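Local coordinates for protein succinyl-CoA ligase (ADP-forming) subunit alpha (Methanosaeta concilii, PDB 6HXI) that combines a CoA-ligase-type N-terminal part with a helical citrate synthase-like C-terminal region and binds coenzyme A in an eight-chain assembly, at residues M28-Y33 and G156-I161; I409-D414 and D499-L504; V427-G432 and G586-Q591; E460-Q465 and F558-I563. All coordinates share one frame; numbering follows the deposited sequence.

Contact 1: M28-Y33 and G156-I161; sequences MLDFDY and GTIENI
D30 and F31 of helix 22-34 meet I158 and I161 of the short helix 158-163, one helix flank resting on the first turn of the other. I158 CG1 lies 3.6 Å from D30 CB, and I158 CD1 ends 3.6 Å from the backbone oxygen D30 O, a plain van der Waals touch on the helix surface. Helix 22-34 is the crossover of a right-handed beta-alpha-beta unit, linking the adjacent parallel strands 15-18 and 42-46 of the Rossmann-like N-terminal part. F31 has CG anti to its backbone N (chi1 -173°), which carries the ring out alongside the partner helix. There I161 CG2 sits at the ring edge, in the ring plane, 3.8 Å from F31 CD1. I158 suits its place through its long CG1-CD1 branch, while I161 meets the ring with CG2 and, less closely, CG1. Of the D30 side chain it is mainly the CB methylene that meets I158, and OD2 forms a salt bridge with R350 of the second subunit. The start of the short helix is fixed by T157, whose OG1 accepts from N160 N at 3.3 Å with an angle of 160°, a classical N-cap.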
loop_
_atom_site.group_PDB
_atom_site.type_symbol
_atom_site.label_atom_id
_atom_site.label_comp_id
_atom_site.label_asym_id
_atom_site.label_seq_id
_atom_site.Cartn_x
_atom_site.Cartn_y
_atom_site.Cartn_z
ATOM N N MET B 28 40.789 -16.822 -4.717
ATOM C CA MET B 28 41.434 -17.524 -3.609
ATOM C C MET B 28 40.700 -18.839 -3.294
ATOM O O MET B 28 41.323 -19.901 -3.253
ATOM C CB MET B 28 41.550 -16.625 -2.369
ATOM C CG MET B 28 42.612 -15.568 -2.522
ATOM S SD MET B 28 42.732 -14.424 -1.129
ATOM C CE MET B 28 43.465 -15.479 0.103
ATOM N N LEU B 29 39.362 -18.776 -3.163
ATOM C CA LEU B 29 38.531 -19.939 -2.872
ATOM C C LEU B 29 38.615 -20.991 -3.969
ATOM O O LEU B 29 38.674 -22.189 -3.667
ATOM C CB LEU B 29 37.070 -19.526 -2.640
ATOM C CG LEU B 29 36.826 -18.679 -1.410
ATOM C CD1 LEU B 29 35.419 -18.085 -1.429
ATOM C CD2 LEU B 29 37.053 -19.486 -0.144
ATOM N N ASP B 30 38.657 -20.546 -5.236
ATOM C CA ASP B 30 38.744 -21.440 -6.385
ATOM C C ASP B 30 40.052 -22.240 -6.360
ATOM O O ASP B 30 40.052 -23.428 -6.674
ATOM C CB ASP B 30 38.599 -20.636 -7.694
ATOM C CG ASP B 30 37.172 -20.335 -8.120
ATOM O OD1 ASP B 30 36.235 -20.812 -7.446
ATOM O OD2 ASP B 30 36.994 -19.668 -9.159
ATOM N N PHE B 31 41.147 -21.595 -5.956
ATOM C CA PHE B 31 42.467 -22.223 -5.844
ATOM C C PHE B 31 42.458 -23.263 -4.718
ATOM O O PHE B 31 42.906 -24.376 -4.924
ATOM C CB PHE B 31 43.550 -21.162 -5.593
ATOM C CG PHE B 31 44.959 -21.706 -5.635
ATOM C CD1 PHE B 31 45.482 -22.253 -6.808
ATOM C CD2 PHE B 31 45.765 -21.680 -4.505
ATOM C CE1 PHE B 31 46.799 -22.746 -6.849
ATOM C CE2 PHE B 31 47.077 -22.189 -4.545
ATOM C CZ PHE B 31 47.583 -22.706 -5.719
ATOM N N ASP B 32 41.874 -22.914 -3.565
ATOM C CA ASP B 32 41.744 -23.809 -2.428
ATOM C C ASP B 32 40.975 -25.059 -2.855
ATOM O O ASP B 32 41.409 -26.164 -2.566
ATOM C CB ASP B 32 41.014 -23.105 -1.266
ATOM C CG ASP B 32 41.638 -21.813 -0.785
ATOM O OD1 ASP B 32 42.882 -21.657 -0.921
ATOM O OD2 ASP B 32 40.894 -20.961 -0.262
ATOM N N TYR B 33 39.878 -24.877 -3.611
ATOM C CA TYR B 33 39.086 -25.980 -4.129
ATOM C C TYR B 33 39.908 -26.938 -5.062
ATOM O O TYR B 33 39.918 -28.144 -4.808
ATOM C CB TYR B 33 37.818 -25.461 -4.826
ATOM C CG TYR B 33 36.915 -26.577 -5.275
ATOM C CD1 TYR B 33 36.083 -27.229 -4.372
ATOM C CD2 TYR B 33 36.908 -27.003 -6.598
ATOM C CE1 TYR B 33 35.275 -28.297 -4.774
ATOM C CE2 TYR B 33 36.101 -28.058 -7.016
ATOM C CZ TYR B 33 35.292 -28.707 -6.097
ATOM O OH TYR B 33 34.491 -29.736 -6.510
ATOM N N GLY B 156 46.160 -15.417 -11.714
ATOM C CA GLY B 156 44.967 -15.215 -12.525
ATOM C C GLY B 156 43.861 -16.236 -12.525
ATOM O O GLY B 156 43.313 -16.568 -11.473
ATOM N N THR B 157 43.447 -16.652 -13.718
ATOM C CA THR B 157 42.308 -17.567 -13.901
ATOM C C THR B 157 42.604 -18.993 -13.491
ATOM O O THR B 157 43.765 -19.407 -13.516
ATOM C CB THR B 157 41.781 -17.498 -15.352
ATOM O OG1 THR B 157 42.750 -18.046 -16.251
ATOM C CG2 THR B 157 41.432 -16.066 -15.783
ATOM N N ILE B 158 41.544 -19.778 -13.193
ATOM C CA ILE B 158 41.691 -21.201 -12.847
ATOM C C ILE B 158 42.254 -21.984 -14.041
ATOM O O ILE B 158 43.024 -22.936 -13.842
ATOM C CB ILE B 158 40.376 -21.777 -12.235
ATOM C CG1 ILE B 158 40.283 -21.428 -10.738
ATOM C CG2 ILE B 158 40.227 -23.281 -12.411
ATOM C CD1 ILE B 158 41.313 -22.063 -9.788
ATOM N N GLU B 159 41.939 -21.540 -15.274
ATOM C CA GLU B 159 42.477 -22.139 -16.509
ATOM C C GLU B 159 44.005 -21.996 -16.525
ATOM O O GLU B 159 44.718 -22.966 -16.774
ATOM C CB GLU B 159 41.841 -21.492 -17.760
ATOM C CG GLU B 159 40.505 -22.128 -18.135
ATOM C CD GLU B 159 39.512 -21.283 -18.917
ATOM O OE1 GLU B 159 38.660 -21.879 -19.616
ATOM O OE2 GLU B 159 39.555 -20.036 -18.806
ATOM N N ASN B 160 44.496 -20.795 -16.201
ATOM C CA ASN B 160 45.923 -20.503 -16.096
ATOM C C ASN B 160 46.562 -21.315 -14.966
ATOM O O ASN B 160 47.649 -21.850 -15.168
ATOM C CB ASN B 160 46.167 -19.001 -15.916
ATOM C CG ASN B 160 47.624 -18.649 -15.836
ATOM O OD1 ASN B 160 48.397 -18.785 -16.790
ATOM N ND2 ASN B 160 48.050 -18.281 -14.660
ATOM N N ILE B 161 45.881 -21.454 -13.803
ATOM C CA ILE B 161 46.387 -22.265 -12.681
ATOM C C ILE B 161 46.581 -23.713 -13.118
ATOM O O ILE B 161 47.634 -24.300 -12.837
ATOM C CB ILE B 161 45.511 -22.109 -11.403
ATOM C CG1 ILE B 161 45.885 -20.832 -10.669
ATOM C CG2 ILE B 161 45.575 -23.331 -10.454
ATOM C CD1 ILE B 161 44.737 -20.079 -10.367
#

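Contact 2: I409-D414 and D499-L504; sequences IQIVAD and DKRVQL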
loop_
_atom_site.group_PDB
_atom_site.type_symbol
_atom_site.label_atom_id
_atom_site.label_comp_id
_atom_site.label_asym_id
_atom_site.label_seq_id
_atom_site.Cartn_x
_atom_site.Cartn_y
_atom_site.Cartn_z
ATOM N N ILE B 409 -4.043 17.186 -14.252
ATOM C CA ILE B 409 -3.223 16.980 -13.056
ATOM C C ILE B 409 -3.388 18.116 -12.060
ATOM O O ILE B 409 -3.581 17.849 -10.886
ATOM C CB ILE B 409 -1.746 16.723 -13.436
ATOM C CG1 ILE B 409 -1.610 15.410 -14.138
ATOM C CG2 ILE B 409 -0.803 16.772 -12.225
ATOM C CD1 ILE B 409 -0.159 15.186 -14.790
ATOM N N GLN B 410 -3.362 19.394 -12.523
ATOM C CA GLN B 410 -3.566 20.579 -11.672
ATOM C C GLN B 410 -4.955 20.646 -11.109
ATOM O O GLN B 410 -5.151 20.949 -9.936
ATOM C CB GLN B 410 -3.262 21.841 -12.468
ATOM C CG GLN B 410 -1.790 21.885 -12.858
ATOM C CD GLN B 410 -1.554 23.037 -13.803
ATOM O OE1 GLN B 410 -1.632 24.179 -13.432
ATOM N NE2 GLN B 410 -1.278 22.748 -15.039
ATOM N N ILE B 411 -5.940 20.321 -11.943
ATOM C CA ILE B 411 -7.361 20.355 -11.538
ATOM C C ILE B 411 -7.688 19.299 -10.510
ATOM O O ILE B 411 -8.473 19.562 -9.602
ATOM C CB ILE B 411 -8.240 20.280 -12.815
ATOM C CG1 ILE B 411 -8.186 21.703 -13.479
ATOM C CG2 ILE B 411 -9.711 19.804 -12.515
ATOM C CD1 ILE B 411 -8.806 21.889 -14.790
ATOM N N VAL B 412 -7.090 18.091 -10.638
ATOM C CA VAL B 412 -7.386 17.018 -9.690
ATOM C C VAL B 412 -6.370 16.965 -8.529
ATOM O O VAL B 412 -6.492 16.073 -7.693
ATOM C CB VAL B 412 -7.599 15.630 -10.349
ATOM C CG1 VAL B 412 -8.629 15.690 -11.484
ATOM C CG2 VAL B 412 -6.280 15.021 -10.855
ATOM N N ALA B 413 -5.389 17.891 -8.459
ATOM C CA ALA B 413 -4.326 17.878 -7.428
ATOM C C ALA B 413 -4.869 17.693 -6.002
ATOM O O ALA B 413 -4.349 16.883 -5.247
ATOM C CB ALA B 413 -3.458 19.104 -7.511
ATOM N N ASP B 414 -5.943 18.386 -5.684
ATOM C CA ASP B 414 -6.549 18.247 -4.388
ATOM C C ASP B 414 -7.977 18.701 -4.390
ATOM O O ASP B 414 -8.310 19.625 -5.089
ATOM C CB ASP B 414 -5.788 19.063 -3.322
ATOM C CG ASP B 414 -6.040 18.444 -1.959
ATOM O OD1 ASP B 414 -5.761 17.223 -1.799
ATOM O OD2 ASP B 414 -6.666 19.128 -1.104
ATOM N N ASP B 499 -19.491 24.540 -11.799
ATOM C CA ASP B 499 -18.220 24.128 -11.188
ATOM C C ASP B 499 -17.101 24.705 -12.084
ATOM O O ASP B 499 -17.100 24.479 -13.302
ATOM C CB ASP B 499 -18.091 22.598 -11.083
ATOM C CG ASP B 499 -16.800 22.105 -10.435
ATOM O OD1 ASP B 499 -15.783 22.819 -10.518
ATOM O OD2 ASP B 499 -16.802 20.986 -9.874
ATOM N N LYS B 500 -16.186 25.494 -11.488
ATOM C CA LYS B 500 -15.099 26.114 -12.246
ATOM C C LYS B 500 -14.147 25.086 -12.889
ATOM O O LYS B 500 -13.739 25.300 -14.030
ATOM C CB LYS B 500 -14.328 27.146 -11.412
ATOM C CG LYS B 500 -14.023 28.425 -12.204
ATOM C CD LYS B 500 -15.189 29.432 -12.188
ATOM C CE LYS B 500 -14.678 30.853 -12.197
ATOM N NZ LYS B 500 -15.626 31.801 -11.543
ATOM N N ARG B 501 -13.858 23.965 -12.181
ATOM C CA ARG B 501 -12.980 22.882 -12.637
ATOM C C ARG B 501 -13.432 22.359 -14.000
ATOM O O ARG B 501 -12.588 22.131 -14.870
ATOM C CB ARG B 501 -12.938 21.727 -11.628
ATOM C CG ARG B 501 -12.500 22.095 -10.209
ATOM C CD ARG B 501 -12.144 20.868 -9.362
ATOM N NE ARG B 501 -13.308 20.177 -8.787
ATOM C CZ ARG B 501 -13.281 18.920 -8.335
ATOM N NH1 ARG B 501 -12.158 18.206 -8.392
ATOM N NH2 ARG B 501 -14.381 18.358 -7.854
ATOM N N VAL B 502 -14.764 22.213 -14.189
ATOM C CA VAL B 502 -15.447 21.733 -15.398
ATOM C C VAL B 502 -15.319 22.743 -16.470
ATOM O O VAL B 502 -15.009 22.393 -17.605
ATOM C CB VAL B 502 -16.954 21.410 -15.127
ATOM C CG1 VAL B 502 -17.744 21.185 -16.415
ATOM C CG2 VAL B 502 -17.125 20.236 -14.179
ATOM N N GLN B 503 -15.612 23.996 -16.149
ATOM C CA GLN B 503 -15.620 25.051 -17.146
ATOM C C GLN B 503 -14.239 25.317 -17.699
ATOM O O GLN B 503 -14.110 25.502 -18.903
ATOM C CB GLN B 503 -16.305 26.325 -16.627
ATOM C CG GLN B 503 -16.906 27.232 -17.725
ATOM C CD GLN B 503 -17.685 26.520 -18.822
ATOM O OE1 GLN B 503 -18.805 26.005 -18.619
ATOM N NE2 GLN B 503 -17.100 26.499 -20.021
ATOM N N LEU B 504 -13.212 25.248 -16.840
ATOM C CA LEU B 504 -11.813 25.391 -17.247
ATOM C C LEU B 504 -11.430 24.293 -18.273
ATOM O O LEU B 504 -10.837 24.608 -19.291
ATOM C CB LEU B 504 -10.888 25.343 -16.015
ATOM C CG LEU B 504 -10.860 26.648 -15.192
ATOM C CD1 LEU B 504 -10.768 26.364 -13.666
ATOM C CD2 LEU B 504 -9.747 27.579 -15.673
#
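I411 and R501 lean across each other, the branched hydrocarbon of one against the aliphatic stem of the other. I411 CG2 lies 3.9 Å from R501 CB and 4.1 Å from R501 CD, so its methyl follows the arginine stem. The other branch goes past the stem to the backbone behind it, where I411 CD1 is 3.8 Å from R501 O and 4.2 Å from L504 CB, one turn further along helix 500-512. R501 bends at its third torsion (chi3 -81°). The guanidinium thereby turns an edge to I411 O near its own plane, but R501 NH1 stays 4.1 Å from that oxygen and no hydrogen bond forms. D499 is the N-cap of the helix: its OD1 accepts from R501 N at 2.8 Å, with the N-H inclined to the bond (135°) and reaching the anti side of the carboxylate. V540 and L374 of the third subunit also touch R501, whose side chain comes within about 4 Å of a bound acetate, probably from the crystallisation liquor. Helices 399-412 and 500-512 therefore adhere through apolar contact, while the guanidinium has just a long, weak pairing with D499 inside the segment.

Contact 3: V427-G432 and G586-Q591; sequences VASCAG and GHILDQ
The amide of Q591 is the flat side-chain group that takes part, and C430 SG approaches it from helix 420-430, 3.9 Å from Q591 OE1 and tilted out of the amide plane. Both polar ends of the amide are taken up elsewhere: OE1 accepts a bond from S596, and NE2 donates to the backbone oxygen of I356 of the third subunit. With each end bound to a different kind of partner, the amide's orientation is probably fixed. The peptide carbonyl of I588 is the other flat group. S429 OG donates to I588 O at 2.7 Å, coming in at 123° to the C=O bond and 18° from the carbonyl plane.

Serine suits this spot because the helices come very close, S429 and I588 having their CA atoms 5.4 Å apart. The hydroxyl stands trans to the amide nitrogen of S429 (chi1 -164°), aimed into the groove between two residues of successive turns: I588 CG2 is 3.6 Å from S429 OG, and Q591 CB is 3.8 Å from the same S429 OG. A buried hydroxyl is thus satisfied by the backbone of its neighbour while wedged between carbons. Both helices, 420-430 and the long 571-594, belong to the all-helical citrate synthase-like region. Just past S429 the shorter one stops in a Schellman motif. G432, with the positive phi that glycine tolerates readily, donates its N-H to S429 O at 3.0 Å, and K433 N bonds A428 O. C430 packs on F355 of the third subunit, and its backbone oxygen accepts from R449 of the second subunit.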
loop_
_atom_site.group_PDB
_atom_site.type_symbol
_atom_site.label_atom_id
_atom_site.label_comp_id
_atom_site.label_asym_id
_atom_site.label_seq_id
_atom_site.Cartn_x
_atom_site.Cartn_y
_atom_site.Cartn_z
ATOM N N VAL B 427 -5.079 10.459 8.457
ATOM C CA VAL B 427 -5.150 9.547 9.589
ATOM C C VAL B 427 -3.792 8.819 9.739
ATOM O O VAL B 427 -3.238 8.823 10.822
ATOM C CB VAL B 427 -6.356 8.591 9.468
ATOM C CG1 VAL B 427 -6.279 7.456 10.472
ATOM C CG2 VAL B 427 -7.674 9.371 9.604
ATOM N N ALA B 428 -3.260 8.240 8.694
ATOM C CA ALA B 428 -1.948 7.550 8.733
ATOM C C ALA B 428 -0.854 8.538 9.200
ATOM O O ALA B 428 -0.001 8.146 9.999
ATOM C CB ALA B 428 -1.584 6.996 7.316
ATOM N N SER B 429 -0.859 9.790 8.659
ATOM C CA SER B 429 0.116 10.836 9.053
ATOM C C SER B 429 -0.030 11.155 10.552
ATOM O O SER B 429 0.957 11.260 11.246
ATOM C CB SER B 429 -0.044 12.103 8.211
ATOM O OG SER B 429 1.093 12.947 8.327
ATOM N N CYS B 430 -1.252 11.250 11.043
ATOM C CA CYS B 430 -1.550 11.499 12.461
ATOM C C CYS B 430 -1.109 10.293 13.337
ATOM O O CYS B 430 -0.811 10.472 14.511
ATOM C CB CYS B 430 -3.033 11.813 12.660
ATOM S SG CYS B 430 -3.538 13.418 12.000
ATOM N N ALA B 431 -1.023 9.091 12.742
ATOM C CA ALA B 431 -0.553 7.892 13.426
ATOM C C ALA B 431 0.991 7.827 13.401
ATOM O O ALA B 431 1.568 6.801 13.789
ATOM C CB ALA B 431 -1.163 6.655 12.795
ATOM N N GLY B 432 1.624 8.908 12.949
ATOM C CA GLY B 432 3.073 9.062 12.883
ATOM C C GLY B 432 3.721 8.263 11.807
ATOM O O GLY B 432 4.900 7.958 11.908
ATOM N N GLY B 586 0.725 16.732 0.148
ATOM C CA GLY B 586 0.444 18.015 0.795
ATOM C C GLY B 586 -0.216 17.849 2.165
ATOM O O GLY B 586 0.250 18.391 3.175
ATOM N N HIS B 587 -1.302 17.117 2.227
ATOM C CA HIS B 587 -2.027 16.905 3.512
ATOM C C HIS B 587 -1.189 16.113 4.566
ATOM O O HIS B 587 -1.168 16.442 5.754
ATOM C CB HIS B 587 -3.343 16.149 3.234
ATOM C CG HIS B 587 -4.382 17.044 2.608
ATOM N ND1 HIS B 587 -4.875 18.117 3.282
ATOM C CD2 HIS B 587 -4.988 16.953 1.405
ATOM C CE1 HIS B 587 -5.756 18.681 2.470
ATOM N NE2 HIS B 587 -5.856 18.010 1.322
ATOM N N ILE B 588 -0.450 15.122 4.119
ATOM C CA ILE B 588 0.429 14.362 5.038
ATOM C C ILE B 588 1.449 15.304 5.701
ATOM O O ILE B 588 1.648 15.214 6.901
ATOM C CB ILE B 588 1.164 13.284 4.206
ATOM C CG1 ILE B 588 0.196 12.170 3.764
ATOM C CG2 ILE B 588 2.405 12.773 4.984
ATOM C CD1 ILE B 588 0.710 11.399 2.537
ATOM N N LEU B 589 2.123 16.166 4.890
ATOM C CA LEU B 589 3.148 17.121 5.323
ATOM C C LEU B 589 2.559 18.197 6.226
ATOM O O LEU B 589 3.207 18.613 7.183
ATOM C CB LEU B 589 3.832 17.777 4.099
ATOM C CG LEU B 589 4.722 16.867 3.224
ATOM C CD1 LEU B 589 5.038 17.541 1.900
ATOM C CD2 LEU B 589 6.020 16.478 3.924
ATOM N N ASP B 590 1.328 18.631 5.913
ATOM C CA ASP B 590 0.576 19.622 6.666
ATOM C C ASP B 590 0.350 19.121 8.091
ATOM O O ASP B 590 0.607 19.864 9.028
ATOM C CB ASP B 590 -0.745 19.959 5.958
ATOM C CG ASP B 590 -1.494 21.187 6.495
ATOM O OD1 ASP B 590 -0.842 22.093 7.030
ATOM O OD2 ASP B 590 -2.731 21.258 6.323
ATOM N N GLN B 591 -0.082 17.849 8.265
ATOM C CA GLN B 591 -0.296 17.257 9.593
ATOM C C GLN B 591 1.046 17.122 10.338
ATOM O O GLN B 591 1.110 17.346 11.536
ATOM C CB GLN B 591 -1.054 15.905 9.480
ATOM C CG GLN B 591 -2.450 15.988 8.777
ATOM C CD GLN B 591 -3.345 17.013 9.425
ATOM O OE1 GLN B 591 -3.473 17.032 10.642
ATOM N NE2 GLN B 591 -3.893 17.959 8.670
#

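Contact 4: E460-Q465 and F558-I563; sequences EFKRAQ and FSKEEI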
loop_
_atom_site.group_PDB
_atom_site.type_symbol
_atom_site.label_atom_id
_atom_site.label_comp_id
_atom_site.label_asym_id
_atom_site.label_seq_id
_atom_site.Cartn_x
_atom_site.Cartn_y
_atom_site.Cartn_z
ATOM N N GLU B 460 -19.277 4.613 -20.453
ATOM C CA GLU B 460 -20.706 4.757 -20.707
ATOM C C GLU B 460 -21.049 5.718 -21.814
ATOM O O GLU B 460 -21.909 5.381 -22.644
ATOM C CB GLU B 460 -21.489 5.100 -19.415
ATOM C CG GLU B 460 -21.614 3.910 -18.457
ATOM C CD GLU B 460 -21.945 2.547 -19.047
ATOM O OE1 GLU B 460 -21.267 1.557 -18.687
ATOM O OE2 GLU B 460 -22.892 2.464 -19.861
ATOM N N PHE B 461 -20.417 6.917 -21.831
ATOM C CA PHE B 461 -20.669 7.903 -22.891
ATOM C C PHE B 461 -20.152 7.403 -24.243
ATOM O O PHE B 461 -20.853 7.547 -25.233
ATOM C CB PHE B 461 -20.105 9.291 -22.537
ATOM C CG PHE B 461 -20.971 10.086 -21.582
ATOM C CD1 PHE B 461 -20.965 9.813 -20.215
ATOM C CD2 PHE B 461 -21.833 11.065 -22.050
ATOM C CE1 PHE B 461 -21.779 10.540 -19.337
ATOM C CE2 PHE B 461 -22.640 11.798 -21.162
ATOM C CZ PHE B 461 -22.592 11.542 -19.818
ATOM N N LYS B 462 -18.947 6.798 -24.286
ATOM C CA LYS B 462 -18.367 6.288 -25.540
ATOM C C LYS B 462 -19.314 5.235 -26.174
ATOM O O LYS B 462 -19.637 5.332 -27.350
ATOM C CB LYS B 462 -16.959 5.702 -25.305
ATOM C CG LYS B 462 -16.139 5.571 -26.558
ATOM C CD LYS B 462 -15.063 4.508 -26.479
ATOM C CE LYS B 462 -14.424 4.428 -27.841
ATOM N NZ LYS B 462 -14.161 3.038 -28.290
ATOM N N ARG B 463 -19.775 4.268 -25.376
ATOM C CA ARG B 463 -20.679 3.199 -25.804
ATOM C C ARG B 463 -21.998 3.765 -26.367
ATOM O O ARG B 463 -22.365 3.433 -27.487
ATOM C CB ARG B 463 -20.917 2.211 -24.643
ATOM C CG ARG B 463 -21.946 1.122 -24.946
ATOM C CD ARG B 463 -22.490 0.457 -23.694
ATOM N NE ARG B 463 -23.087 1.412 -22.751
ATOM C CZ ARG B 463 -24.338 1.863 -22.805
ATOM N NH1 ARG B 463 -25.156 1.465 -23.773
ATOM N NH2 ARG B 463 -24.776 2.726 -21.898
ATOM N N ALA B 464 -22.656 4.662 -25.649
ATOM C CA ALA B 464 -23.903 5.260 -26.102
ATOM C C ALA B 464 -23.743 5.924 -27.456
ATOM O O ALA B 464 -24.487 5.611 -28.378
ATOM C CB ALA B 464 -24.411 6.262 -25.072
ATOM N N GLN B 465 -22.738 6.808 -27.588
ATOM C CA GLN B 465 -22.444 7.566 -28.786
ATOM C C GLN B 465 -22.009 6.669 -29.938
ATOM O O GLN B 465 -22.383 6.955 -31.067
ATOM C CB GLN B 465 -21.392 8.624 -28.454
ATOM C CG GLN B 465 -21.257 9.757 -29.473
ATOM C CD GLN B 465 -20.020 9.701 -30.324
ATOM O OE1 GLN B 465 -19.063 8.967 -30.063
ATOM N NE2 GLN B 465 -19.998 10.526 -31.344
ATOM N N PHE B 558 -4.935 6.416 -32.607
ATOM C CA PHE B 558 -5.620 5.380 -31.855
ATOM C C PHE B 558 -6.879 4.897 -32.589
ATOM O O PHE B 558 -7.724 5.713 -32.948
ATOM C CB PHE B 558 -6.012 5.889 -30.452
ATOM C CG PHE B 558 -4.949 6.588 -29.635
ATOM C CD1 PHE B 558 -4.065 5.861 -28.844
ATOM C CD2 PHE B 558 -4.880 7.975 -29.595
ATOM C CE1 PHE B 558 -3.118 6.514 -28.042
ATOM C CE2 PHE B 558 -3.949 8.626 -28.774
ATOM C CZ PHE B 558 -3.070 7.891 -28.012
ATOM N N SER B 559 -7.030 3.577 -32.764
ATOM C CA SER B 559 -8.232 2.974 -33.362
ATOM C C SER B 559 -9.336 2.921 -32.296
ATOM O O SER B 559 -9.060 3.195 -31.128
ATOM C CB SER B 559 -7.930 1.552 -33.830
ATOM O OG SER B 559 -7.734 0.676 -32.733
ATOM N N LYS B 560 -10.562 2.518 -32.670
ATOM C CA LYS B 560 -11.687 2.372 -31.710
ATOM C C LYS B 560 -11.314 1.401 -30.578
ATOM O O LYS B 560 -11.559 1.710 -29.422
ATOM C CB LYS B 560 -12.945 1.864 -32.434
ATOM C CG LYS B 560 -14.060 2.882 -32.596
ATOM C CD LYS B 560 -15.148 2.243 -33.450
ATOM C CE LYS B 560 -16.476 2.947 -33.413
ATOM N NZ LYS B 560 -17.484 2.222 -34.228
ATOM N N GLU B 561 -10.677 0.258 -30.931
ATOM C CA GLU B 561 -10.204 -0.825 -30.060
ATOM C C GLU B 561 -9.153 -0.312 -29.064
ATOM O O GLU B 561 -9.275 -0.577 -27.853
ATOM C CB GLU B 561 -9.581 -1.957 -30.891
ATOM C CG GLU B 561 -10.551 -2.844 -31.652
ATOM C CD GLU B 561 -9.921 -4.099 -32.252
ATOM O OE1 GLU B 561 -9.011 -3.963 -33.104
ATOM O OE2 GLU B 561 -10.353 -5.218 -31.888
ATOM N N GLU B 562 -8.120 0.405 -29.582
ATOM C CA GLU B 562 -7.056 1.012 -28.791
ATOM C C GLU B 562 -7.650 1.919 -27.709
ATOM O O GLU B 562 -7.229 1.855 -26.552
ATOM C CB GLU B 562 -6.117 1.820 -29.678
ATOM C CG GLU B 562 -5.133 0.963 -30.455
ATOM C CD GLU B 562 -4.241 1.789 -31.359
ATOM O OE1 GLU B 562 -4.667 2.058 -32.504
ATOM O OE2 GLU B 562 -3.157 2.231 -30.903
ATOM N N ILE B 563 -8.640 2.733 -28.087
ATOM C CA ILE B 563 -9.343 3.635 -27.181
ATOM C C ILE B 563 -10.101 2.813 -26.120
ATOM O O ILE B 563 -9.978 3.093 -24.920
ATOM C CB ILE B 563 -10.219 4.636 -27.977
ATOM C CG1 ILE B 563 -9.296 5.580 -28.794
ATOM C CG2 ILE B 563 -11.128 5.433 -27.051
ATOM C CD1 ILE B 563 -9.913 6.354 -29.848
#
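K462 runs out nearly straight from helix 453-466: a chi1 of -161° sends the chain away from its own helix, and the next two bonds are extended as well, until a turn at the last torsion (chi4 -138°) brings the amine onto the first turn of helix 560-569. On the way K462 CE passes I563 CG2 at 3.5 Å, the end of the stem crossing the isoleucine's methyl at an angle before the charge is delivered. NZ then donates to K560 O at 3.1 Å, meeting the carbonyl at 128° and clearly tilted from its plane. Lysine fits the role: its methylene chain suits a buried path, and its amine has several N-H groups to share. E466 and D564 both form salt bridges with it, so its positive charge is probably well compensated. K560 NZ, of like charge, stays 6.9 Å from K462 NZ.

The receiving turn is itself locked by a capping box: E562 N bonds S559 OG at 3.2 Å, and S559 N bonds E562 OE1 at 2.8 Å. On the other helix R463 NH2 pairs with E460 OE2 at 2.8 Å, a bridge along the helix surface. Both helices lie against helix 540-555 in the citrate synthase-like region, I563 resting on I549 and M552 while F461 reaches I546, and A464 and Q465 pack toward Y521 of helix 517-530.

Overall arrangement
Contact 1 stands apart in the N-terminal part, its centre 57 to 67 Å from those of the others and on the opposite side of the chain's centre. It shares that part with the coenzyme A pocket: Q21, one of the pocket residues, directly precedes helix 22-34. Contacts 2, 3 and 4 all belong to the citrate synthase-like region. Contacts 2 and 3, with centres 24 Å apart, are joined directly, D414 OD2 lying 2.8 Å from H587 NE2 in a probable hydrogen bond, and both touch the third subunit. Contact 4 is also 24 Å from contact 2 between centres, but about 11 Å separates their nearest atoms, and no other protein chain reaches its segments.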